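Local coordinates for manganese-binding protein (Chlamydia trachomatis, PDB 6NSI) that binds ferrous iron by preference, and also manganese and nickel, and delivers the metal to the membrane permease of the ABC transporter YtgABCD for import, at residues A[102-110]-A[259-270]; A[88-96]-A[169-177]. One frame throughout, in Å; residues are numbered along the deposited sequence.

Interaction 1 of 2, residues A[102-110]-A[259-270]; sequences HIWTDMRVW and SDNVCDNYFSTF. With FE (Fe (III) ion), chain B.
H102 and D260 meet at the iron(III) ion. H102 gives NE2, 2.2 Å from the metal, while D260 grips it with both carboxylate oxygens, OD1 at 2.0 Å and OD2 at the longer 2.4 Å. Imidazole and carboxylate lie nearly coplanar, 14° apart, and what brings NE2 close to OD1 is the shared metal, not a hydrogen bond. At the back of the imidazole, ND1 is hydrogen-bonded to D100, which fixes the ring's rotation and would probably strengthen NE2 as a donor. Two residues on, the W104 indole points its NE1 at the carbonyl of S259 (NE1 to O, 3.0 Å), with that oxygen in the ring plane, so the residue before D260 is tied to the histidine's own segment.

The tight packing lies farther from the iron, where the starts of helices 107-124 and 266-280 meet. Y266 drives its hydroxyl between W104 and W110 and donates it to W104 O (OH to O, 2.8 Å); the W110 ring lies obliquely to the tyrosine ring. M107 is folded at chi2 and chi3 (63° and 58°), which lays CE over the centre of the F270 ring, 3.4 Å from the centroid, a CH-pi contact with the sulfur standing farther above the same face. T105 O takes the edge of that ring, 3.6 Å from CE1. By contrast, beyond V262 the chain leaves 102-110, and C263 and D264 are exposed to solvent, before N265 caps helix 266-280 by accepting from S268 N (OD1 to N, 2.8 Å). H36 and H168 complete the coordination, so three histidines and one aspartate hold the metal here; a metal site in the cleft between two lobes characterises the solute-binding protein 9 family.

Interaction 2 of 2, residues A[88-96]-A[169-177]; sequences NCFDLLSEE and NAFSYFTRR
The opening turns of helix 172-178 pack against the chain leading into the small antiparallel hairpin of strands 94-95 and 98-99, and L93 is the wedge, pushed between Y173 and R176. Its CD1 sits over one face of the phenol ring, 3.7 Å from the centroid and offset toward the rim, a CH-pi contact. The other methyl, CD2, rests 3.3 Å from R176 NH1, and the body of the leucine covers one face of the guanidinium.

With that face covered by carbon, the arginine does its polar work at its edge. The side chain leaves the helix extended and bends only at chi3 (60°), which turns the flat group so that NH1 donates to D91 O at 3.0 Å, with the oxygen close to the guanidinium plane; NH2 adds a weak bond to the same carbonyl. D91's own carboxylate lies nearby without touching the guanidinium. Two residues on, the backbone N of L93 points almost straight at Y173 OH (2.9 Å, 165°). That hydroxyl is also hydrogen-bonded to D100 O. L93 and D100 are also hydrogen-bonded through their backbones, so the hydroxyl bridges two chain segments that already pair with each other. F90 turns its ring edge to the same hydroxyl, CE2 3.7 Å from OH.

Towards the hairpin's strand the contact becomes polar and wetter. N169, next in the chain to the iron ligand H168, donates ND2 to E95 OE2 at 3.2 Å, arriving from above the carboxylate plane, and gives a second bond to a water that reaches weakly to S94 O. The amide cannot easily flip: S172 OG donates in plane to a lone pair of N169 OD1, 2.6 Å away.

From the N terminus, 88-96 comes first and 102-110 follows after a short turn through the hairpin. The chain then runs along helices 107-124 and 129-154 before 169-177 returns to 88-96, closing the loop of interaction 2. Only later does 259-270 come back to 102-110 and close the longer loop of interaction 1. The two loops therefore cross: each contains one segment of the other contact. They also touch, for R108 NH2 lies 2.7 Å from C89 O, a probable hydrogen bond, and H102 O packs against CD1 of Y173. Together they join the hairpin, helix 172-178 and the starts of helices 107-124 and 266-280, with the iron at one end of interaction 1.

Interaction 1 of 2, residues A[102-110]-A[259-270]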
loop_
_atom_site.group_PDB
_atom_site.type_symbol
_atom_site.label_atom_id
_atom_site.label_comp_id
_atom_site.label_asym_id
_atom_site.label_seq_id
_atom_site.Cartn_x
_atom_site.Cartn_y
_atom_site.Cartn_z
ATOM N N HIS A 102 4.618 1.330 2.728
ATOM C CA HIS A 102 3.422 1.304 1.885
ATOM C C HIS A 102 3.723 1.380 0.397
ATOM O O HIS A 102 3.124 2.200 -0.310
ATOM C CB HIS A 102 2.484 2.455 2.266
ATOM C CG HIS A 102 2.084 2.440 3.710
ATOM N ND1 HIS A 102 2.787 3.118 4.687
ATOM C CD2 HIS A 102 1.049 1.833 4.344
ATOM C CE1 HIS A 102 2.201 2.927 5.859
ATOM N NE2 HIS A 102 1.144 2.157 5.677
ATOM N N ILE A 103 4.611 0.514 -0.107
ATOM C CA ILE A 103 4.998 0.615 -1.517
ATOM C C ILE A 103 3.953 0.062 -2.477
ATOM O O ILE A 103 4.055 0.300 -3.688
ATOM C CB ILE A 103 6.348 -0.091 -1.765
ATOM C CG1 ILE A 103 6.295 -1.552 -1.298
ATOM C CG2 ILE A 103 7.497 0.680 -1.086
ATOM C CD1 ILE A 103 7.563 -2.397 -1.652
ATOM N N TRP A 104 2.947 -0.668 -1.988
ATOM C CA TRP A 104 1.960 -1.280 -2.873
ATOM C C TRP A 104 0.953 -0.285 -3.445
ATOM O O TRP A 104 0.098 -0.693 -4.242
ATOM C CB TRP A 104 1.203 -2.397 -2.143
ATOM C CG TRP A 104 0.504 -1.891 -0.895
ATOM C CD1 TRP A 104 -0.743 -1.329 -0.815
ATOM C CD2 TRP A 104 1.035 -1.880 0.433
ATOM N NE1 TRP A 104 -1.027 -0.975 0.495
ATOM C CE2 TRP A 104 0.044 -1.309 1.280
ATOM C CE3 TRP A 104 2.240 -2.311 0.999
ATOM C CZ2 TRP A 104 0.235 -1.156 2.654
ATOM C CZ3 TRP A 104 2.425 -2.158 2.366
ATOM C CH2 TRP A 104 1.428 -1.584 3.178
ATOM N N THR A 105 1.007 0.992 -3.059
ATOM C CA THR A 105 0.174 1.999 -3.708
ATOM C C THR A 105 0.840 2.613 -4.927
ATOM O O THR A 105 0.196 3.395 -5.636
ATOM C CB THR A 105 -0.184 3.132 -2.742
ATOM O OG1 THR A 105 0.994 3.902 -2.454
ATOM C CG2 THR A 105 -0.785 2.568 -1.426
ATOM N N ASP A 106 2.116 2.317 -5.160
ATOM C CA ASP A 106 2.823 2.765 -6.349
ATOM C C ASP A 106 2.919 1.542 -7.262
ATOM O O ASP A 106 3.682 0.610 -6.987
ATOM C CB ASP A 106 4.187 3.345 -5.961
ATOM C CG ASP A 106 5.061 3.712 -7.171
ATOM O OD1 ASP A 106 4.869 3.128 -8.262
ATOM O OD2 ASP A 106 5.968 4.568 -7.017
ATOM N N MET A 107 2.118 1.539 -8.332
ATOM C CA MET A 107 1.976 0.360 -9.184
ATOM C C MET A 107 3.253 0.027 -9.951
ATOM O O MET A 107 3.439 -1.127 -10.347
ATOM C CB MET A 107 0.798 0.564 -10.143
ATOM C CG MET A 107 0.440 -0.662 -11.008
ATOM S SD MET A 107 -0.113 -2.140 -10.111
ATOM C CE MET A 107 -1.544 -1.566 -9.189
ATOM N N ARG A 108 4.148 0.992 -10.162
ATOM C CA ARG A 108 5.437 0.640 -10.757
ATOM C C ARG A 108 6.315 -0.097 -9.757
ATOM O O ARG A 108 6.969 -1.093 -10.101
ATOM C CB ARG A 108 6.152 1.885 -11.267
ATOM C CG ARG A 108 7.511 1.581 -11.885
ATOM C CD ARG A 108 8.414 2.803 -11.864
ATOM N NE ARG A 108 9.025 3.013 -10.552
ATOM C CZ ARG A 108 10.037 2.297 -10.068
ATOM N NH1 ARG A 108 10.564 1.309 -10.791
ATOM N NH2 ARG A 108 10.522 2.568 -8.858
ATOM N N VAL A 109 6.344 0.376 -8.508
ATOM C CA VAL A 109 7.125 -0.306 -7.483
ATOM C C VAL A 109 6.542 -1.694 -7.213
ATOM O O VAL A 109 7.277 -2.686 -7.163
ATOM C CB VAL A 109 7.204 0.565 -6.208
ATOM C CG1 VAL A 109 8.015 -0.126 -5.101
ATOM C CG2 VAL A 109 7.822 1.935 -6.532
ATOM N N TRP A 110 5.213 -1.799 -7.078
ATOM C CA TRP A 110 4.624 -3.107 -6.805
ATOM C C TRP A 110 4.800 -4.056 -7.987
ATOM O O TRP A 110 4.875 -5.276 -7.798
ATOM C CB TRP A 110 3.145 -2.966 -6.441
ATOM C CG TRP A 110 2.654 -4.089 -5.545
ATOM C CD1 TRP A 110 1.604 -4.931 -5.786
ATOM C CD2 TRP A 110 3.194 -4.482 -4.268
ATOM N NE1 TRP A 110 1.451 -5.821 -4.746
ATOM C CE2 TRP A 110 2.408 -5.562 -3.796
ATOM C CE3 TRP A 110 4.251 -4.017 -3.471
ATOM C CZ2 TRP A 110 2.659 -6.197 -2.580
ATOM C CZ3 TRP A 110 4.493 -4.653 -2.249
ATOM C CH2 TRP A 110 3.702 -5.726 -1.824
ATOM N N SER A 259 -6.134 1.522 2.590
ATOM C CA SER A 259 -4.730 1.828 2.826
ATOM C C SER A 259 -3.910 0.568 3.108
ATOM O O SER A 259 -2.926 0.286 2.420
ATOM C CB SER A 259 -4.621 2.791 4.011
ATOM O OG SER A 259 -5.201 2.181 5.159
ATOM N N ASP A 260 -4.296 -0.187 4.134
ATOM C CA ASP A 260 -3.496 -1.294 4.630
ATOM C C ASP A 260 -4.097 -2.645 4.272
ATOM O O ASP A 260 -3.593 -3.688 4.718
ATOM C CB ASP A 260 -3.327 -1.177 6.144
ATOM C CG ASP A 260 -2.378 -0.051 6.554
ATOM O OD1 ASP A 260 -1.520 0.383 5.738
ATOM O OD2 ASP A 260 -2.491 0.393 7.717
ATOM N N ASN A 261 -5.172 -2.658 3.492
ATOM C CA ASN A 261 -5.857 -3.905 3.207
ATOM C C ASN A 261 -6.480 -3.811 1.821
ATOM O O ASN A 261 -6.291 -2.834 1.095
ATOM C CB ASN A 261 -6.898 -4.233 4.289
ATOM C CG ASN A 261 -8.075 -3.245 4.314
ATOM O OD1 ASN A 261 -7.971 -2.112 3.841
ATOM N ND2 ASN A 261 -9.190 -3.669 4.899
ATOM N N VAL A 262 -7.225 -4.855 1.487
ATOM C CA VAL A 262 -7.856 -5.071 0.158
ATOM C C VAL A 262 -9.376 -5.189 0.325
ATOM O O VAL A 262 -9.796 -5.681 1.354
ATOM C CB VAL A 262 -7.241 -6.362 -0.410
ATOM C CG1 VAL A 262 -8.195 -7.234 -1.199
ATOM C CG2 VAL A 262 -5.926 -6.134 -1.121
ATOM N N CYS A 263 -10.155 -4.719 -0.648
ATOM C CA CYS A 263 -11.622 -4.891 -0.585
ATOM C C CYS A 263 -11.978 -6.260 -1.174
ATOM O O CYS A 263 -12.103 -7.180 -0.408
ATOM C CB CYS A 263 -12.330 -3.806 -1.374
ATOM S SG CYS A 263 -14.111 -3.772 -1.065
ATOM N N ASP A 264 -11.992 -6.406 -2.491
ATOM C CA ASP A 264 -12.259 -7.742 -3.084
ATOM C C ASP A 264 -10.936 -8.401 -3.481
ATOM O O ASP A 264 -10.697 -9.525 -3.096
ATOM C CB ASP A 264 -13.149 -7.637 -4.314
ATOM C CG ASP A 264 -13.251 -8.961 -5.038
ATOM O OD1 ASP A 264 -13.439 -9.982 -4.352
ATOM O OD2 ASP A 264 -13.115 -8.969 -6.267
ATOM N N ASN A 265 -10.117 -7.672 -4.228
ATOM C CA ASN A 265 -8.776 -8.123 -4.668
ATOM C C ASN A 265 -7.874 -6.892 -4.738
ATOM O O ASN A 265 -8.391 -5.797 -4.907
ATOM C CB ASN A 265 -8.796 -8.887 -5.987
ATOM C CG ASN A 265 -9.178 -8.016 -7.155
ATOM O OD1 ASN A 265 -8.335 -7.371 -7.741
ATOM N ND2 ASN A 265 -10.450 -8.001 -7.494
ATOM N N TYR A 266 -6.573 -7.100 -4.650
ATOM C CA TYR A 266 -5.643 -5.974 -4.626
ATOM C C TYR A 266 -5.819 -5.080 -5.850
ATOM O O TYR A 266 -5.729 -3.849 -5.745
ATOM C CB TYR A 266 -4.199 -6.474 -4.533
ATOM C CG TYR A 266 -3.165 -5.451 -4.985
ATOM C CD1 TYR A 266 -2.757 -4.428 -4.138
ATOM C CD2 TYR A 266 -2.606 -5.508 -6.267
ATOM C CE1 TYR A 266 -1.822 -3.489 -4.541
ATOM C CE2 TYR A 266 -1.665 -4.565 -6.686
ATOM C CZ TYR A 266 -1.276 -3.557 -5.816
ATOM O OH TYR A 266 -0.347 -2.607 -6.218
ATOM N N PHE A 267 -6.081 -5.677 -7.016
ATOM C CA PHE A 267 -6.074 -4.902 -8.253
ATOM C C PHE A 267 -7.298 -4.001 -8.345
ATOM O O PHE A 267 -7.175 -2.808 -8.631
ATOM C CB PHE A 267 -5.978 -5.837 -9.464
ATOM C CG PHE A 267 -4.734 -6.670 -9.461
ATOM C CD1 PHE A 267 -3.529 -6.137 -9.908
ATOM C CD2 PHE A 267 -4.752 -7.972 -8.966
ATOM C CE1 PHE A 267 -2.366 -6.883 -9.880
ATOM C CE2 PHE A 267 -3.591 -8.724 -8.935
ATOM C CZ PHE A 267 -2.394 -8.177 -9.397
ATOM N N SER A 268 -8.486 -4.554 -8.095
ATOM C CA SER A 268 -9.693 -3.741 -8.068
ATOM C C SER A 268 -9.623 -2.673 -6.979
ATOM O O SER A 268 -10.210 -1.596 -7.126
ATOM C CB SER A 268 -10.918 -4.637 -7.860
ATOM O OG SER A 268 -10.968 -5.674 -8.836
ATOM N N THR A 269 -8.922 -2.959 -5.880
ATOM C CA THR A 269 -8.779 -1.988 -4.797
ATOM C C THR A 269 -7.952 -0.786 -5.246
ATOM O O THR A 269 -8.328 0.367 -4.996
ATOM C CB THR A 269 -8.139 -2.650 -3.576
ATOM O OG1 THR A 269 -8.985 -3.706 -3.108
ATOM C CG2 THR A 269 -7.972 -1.618 -2.463
ATOM N N PHE A 270 -6.821 -1.043 -5.912
ATOM C CA PHE A 270 -6.032 0.030 -6.512
ATOM C C PHE A 270 -6.889 0.869 -7.454
ATOM O O PHE A 270 -6.875 2.108 -7.398
ATOM C CB PHE A 270 -4.825 -0.570 -7.245
ATOM C CG PHE A 270 -3.982 0.449 -7.976
ATOM C CD1 PHE A 270 -2.991 1.156 -7.306
ATOM C CD2 PHE A 270 -4.170 0.682 -9.344
ATOM C CE1 PHE A 270 -2.209 2.086 -7.972
ATOM C CE2 PHE A 270 -3.384 1.611 -10.030
ATOM C CZ PHE A 270 -2.404 2.316 -9.343
HETATM FE FE FE B . -0.449 1.542 7.044
#

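Interaction 2 of 2, residues A[88-96]-A[169-177]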
loop_
_atom_site.group_PDB
_atom_site.type_symbol
_atom_site.label_atom_id
_atom_site.label_comp_id
_atom_site.label_asym_id
_atom_site.label_seq_id
_atom_site.Cartn_x
_atom_site.Cartn_y
_atom_site.Cartn_z
ATOM N N ASN A 88 18.178 -0.903 -5.757
ATOM C CA ASN A 88 17.691 0.467 -5.909
ATOM C C ASN A 88 16.539 0.519 -6.914
ATOM O O ASN A 88 16.461 1.434 -7.744
ATOM C CB ASN A 88 18.834 1.412 -6.318
ATOM C CG ASN A 88 18.709 2.808 -5.677
ATOM O OD1 ASN A 88 17.838 3.061 -4.841
ATOM N ND2 ASN A 88 19.594 3.710 -6.070
ATOM N N CYS A 89 15.655 -0.485 -6.861
ATOM C CA CYS A 89 14.437 -0.454 -7.663
ATOM C C CYS A 89 13.582 0.755 -7.313
ATOM O O CYS A 89 12.835 1.259 -8.162
ATOM C CB CYS A 89 13.629 -1.741 -7.461
ATOM S SG CYS A 89 14.376 -3.249 -8.158
ATOM N N PHE A 90 13.671 1.227 -6.072
ATOM C CA PHE A 90 12.935 2.408 -5.654
ATOM C C PHE A 90 13.731 3.127 -4.576
ATOM O O PHE A 90 14.699 2.598 -4.021
ATOM C CB PHE A 90 11.525 2.054 -5.154
ATOM C CG PHE A 90 11.489 1.491 -3.754
ATOM C CD1 PHE A 90 11.953 0.217 -3.492
ATOM C CD2 PHE A 90 10.965 2.238 -2.705
ATOM C CE1 PHE A 90 11.922 -0.306 -2.211
ATOM C CE2 PHE A 90 10.920 1.723 -1.416
ATOM C CZ PHE A 90 11.396 0.446 -1.168
ATOM N N ASP A 91 13.313 4.351 -4.293
ATOM C CA ASP A 91 13.882 5.148 -3.219
ATOM C C ASP A 91 12.969 5.021 -2.007
ATOM O O ASP A 91 11.806 5.430 -2.063
ATOM C CB ASP A 91 14.031 6.611 -3.642
ATOM C CG ASP A 91 15.041 6.798 -4.779
ATOM O OD1 ASP A 91 15.996 5.988 -4.880
ATOM O OD2 ASP A 91 14.873 7.752 -5.569
ATOM N N LEU A 92 13.494 4.437 -0.933
ATOM C CA LEU A 92 12.747 4.276 0.309
ATOM C C LEU A 92 12.312 5.621 0.877
ATOM O O LEU A 92 13.103 6.562 0.951
ATOM C CB LEU A 92 13.613 3.547 1.336
ATOM C CG LEU A 92 12.987 3.105 2.655
ATOM C CD1 LEU A 92 11.817 2.191 2.380
ATOM C CD2 LEU A 92 14.029 2.388 3.511
ATOM N N LEU A 93 11.055 5.708 1.293
ATOM C CA LEU A 93 10.604 6.849 2.072
ATOM C C LEU A 93 10.625 6.484 3.547
ATOM O O LEU A 93 10.595 5.309 3.919
ATOM C CB LEU A 93 9.201 7.293 1.651
ATOM C CG LEU A 93 9.121 7.715 0.183
ATOM C CD1 LEU A 93 7.683 7.982 -0.247
ATOM C CD2 LEU A 93 10.014 8.923 -0.066
ATOM N N SER A 94 10.684 7.509 4.392
ATOM C CA SER A 94 10.698 7.304 5.838
ATOM C C SER A 94 9.905 8.413 6.520
ATOM O O SER A 94 9.428 9.356 5.881
ATOM C CB SER A 94 12.133 7.248 6.381
ATOM O OG SER A 94 12.977 8.121 5.661
ATOM N N GLU A 95 9.753 8.285 7.836
ATOM C CA GLU A 95 9.063 9.284 8.643
ATOM C C GLU A 95 9.654 9.193 10.037
ATOM O O GLU A 95 9.603 8.122 10.653
ATOM C CB GLU A 95 7.545 9.043 8.672
ATOM C CG GLU A 95 6.691 10.203 9.203
ATOM C CD GLU A 95 5.268 9.760 9.622
ATOM O OE1 GLU A 95 5.149 8.822 10.455
ATOM O OE2 GLU A 95 4.272 10.339 9.111
ATOM N N GLU A 96 10.245 10.294 10.506
ATOM C CA GLU A 96 10.869 10.372 11.823
ATOM C C GLU A 96 11.694 9.132 12.153
ATOM O O GLU A 96 11.641 8.629 13.279
ATOM C CB GLU A 96 9.805 10.599 12.904
ATOM C CG GLU A 96 9.091 11.954 12.816
ATOM C CD GLU A 96 10.014 13.130 13.099
ATOM O OE1 GLU A 96 11.075 12.923 13.734
ATOM O OE2 GLU A 96 9.682 14.262 12.680
ATOM N N ASN A 169 -0.598 7.908 7.166
ATOM C CA ASN A 169 0.406 8.145 6.127
ATOM C C ASN A 169 0.688 6.839 5.377
ATOM O O ASN A 169 1.733 6.210 5.514
ATOM C CB ASN A 169 1.672 8.731 6.748
ATOM C CG ASN A 169 2.694 9.127 5.712
ATOM O OD1 ASN A 169 2.371 9.241 4.524
ATOM N ND2 ASN A 169 3.944 9.317 6.143
ATOM N N ALA A 170 -0.287 6.445 4.561
ATOM C CA ALA A 170 -0.189 5.251 3.737
ATOM C C ALA A 170 -0.045 5.561 2.253
ATOM O O ALA A 170 0.155 4.633 1.464
ATOM C CB ALA A 170 -1.421 4.353 3.938
ATOM N N PHE A 171 -0.132 6.831 1.851
ATOM C CA PHE A 171 -0.137 7.186 0.437
ATOM C C PHE A 171 1.034 8.090 0.047
ATOM O O PHE A 171 0.959 8.819 -0.952
ATOM C CB PHE A 171 -1.477 7.824 0.070
ATOM C CG PHE A 171 -2.661 6.905 0.314
ATOM C CD1 PHE A 171 -3.342 6.933 1.527
ATOM C CD2 PHE A 171 -3.073 6.006 -0.664
ATOM C CE1 PHE A 171 -4.428 6.088 1.756
ATOM C CE2 PHE A 171 -4.159 5.152 -0.446
ATOM C CZ PHE A 171 -4.842 5.198 0.760
ATOM N N SER A 172 2.139 8.041 0.799
ATOM C CA SER A 172 3.287 8.860 0.415
ATOM C C SER A 172 3.875 8.423 -0.927
ATOM O O SER A 172 4.229 9.271 -1.759
ATOM C CB SER A 172 4.356 8.836 1.511
ATOM O OG SER A 172 3.987 9.694 2.580
ATOM N N TYR A 173 4.016 7.112 -1.159
ATOM C CA TYR A 173 4.536 6.659 -2.453
ATOM C C TYR A 173 3.586 7.024 -3.588
ATOM O O TYR A 173 4.015 7.497 -4.649
ATOM C CB TYR A 173 4.781 5.150 -2.429
ATOM C CG TYR A 173 5.895 4.759 -1.492
ATOM C CD1 TYR A 173 5.617 4.319 -0.200
ATOM C CD2 TYR A 173 7.219 4.830 -1.894
ATOM C CE1 TYR A 173 6.631 3.954 0.664
ATOM C CE2 TYR A 173 8.242 4.482 -1.040
ATOM C CZ TYR A 173 7.950 4.038 0.236
ATOM O OH TYR A 173 8.971 3.684 1.092
ATOM N N PHE A 174 2.294 6.758 -3.387
ATOM C CA PHE A 174 1.246 7.161 -4.314
ATOM C C PHE A 174 1.367 8.638 -4.676
ATOM O O PHE A 174 1.318 9.021 -5.855
ATOM C CB PHE A 174 -0.107 6.853 -3.638
ATOM C CG PHE A 174 -1.320 7.169 -4.466
ATOM C CD1 PHE A 174 -1.875 8.456 -4.466
ATOM C CD2 PHE A 174 -1.944 6.168 -5.196
ATOM C CE1 PHE A 174 -2.994 8.736 -5.210
ATOM C CE2 PHE A 174 -3.070 6.436 -5.949
ATOM C CZ PHE A 174 -3.607 7.722 -5.948
ATOM N N THR A 175 1.504 9.485 -3.655
ATOM C CA THR A 175 1.523 10.929 -3.851
ATOM C C THR A 175 2.763 11.367 -4.624
ATOM O O THR A 175 2.687 12.227 -5.509
ATOM C CB THR A 175 1.492 11.617 -2.485
ATOM O OG1 THR A 175 0.253 11.311 -1.803
ATOM C CG2 THR A 175 1.683 13.127 -2.642
ATOM N N ARG A 176 3.918 10.811 -4.261
ATOM C CA ARG A 176 5.172 11.141 -4.936
ATOM C C ARG A 176 5.130 10.742 -6.414
ATOM O O ARG A 176 5.595 11.493 -7.282
ATOM C CB ARG A 176 6.333 10.449 -4.204
ATOM C CG ARG A 176 7.747 10.936 -4.596
ATOM C CD ARG A 176 8.859 10.093 -3.920
ATOM N NE ARG A 176 8.781 8.675 -4.286
ATOM C CZ ARG A 176 9.656 7.729 -3.911
ATOM N NH1 ARG A 176 10.697 8.037 -3.133
ATOM N NH2 ARG A 176 9.495 6.463 -4.317
ATOM N N ARG A 177 4.562 9.569 -6.723
ATOM C CA ARG A 177 4.498 9.118 -8.111
ATOM C C ARG A 177 3.437 9.864 -8.914
ATOM O O ARG A 177 3.727 10.380 -9.997
ATOM C CB ARG A 177 4.227 7.611 -8.193
ATOM C CG ARG A 177 4.075 7.162 -9.680
ATOM C CD ARG A 177 4.387 5.701 -9.900
ATOM N NE ARG A 177 4.455 5.310 -11.313
ATOM C CZ ARG A 177 5.574 5.327 -12.047
ATOM N NH1 ARG A 177 6.724 5.742 -11.519
ATOM N NH2 ARG A 177 5.557 4.924 -13.320
HETATM O O HOH W 1 6.506 8.534 4.221
#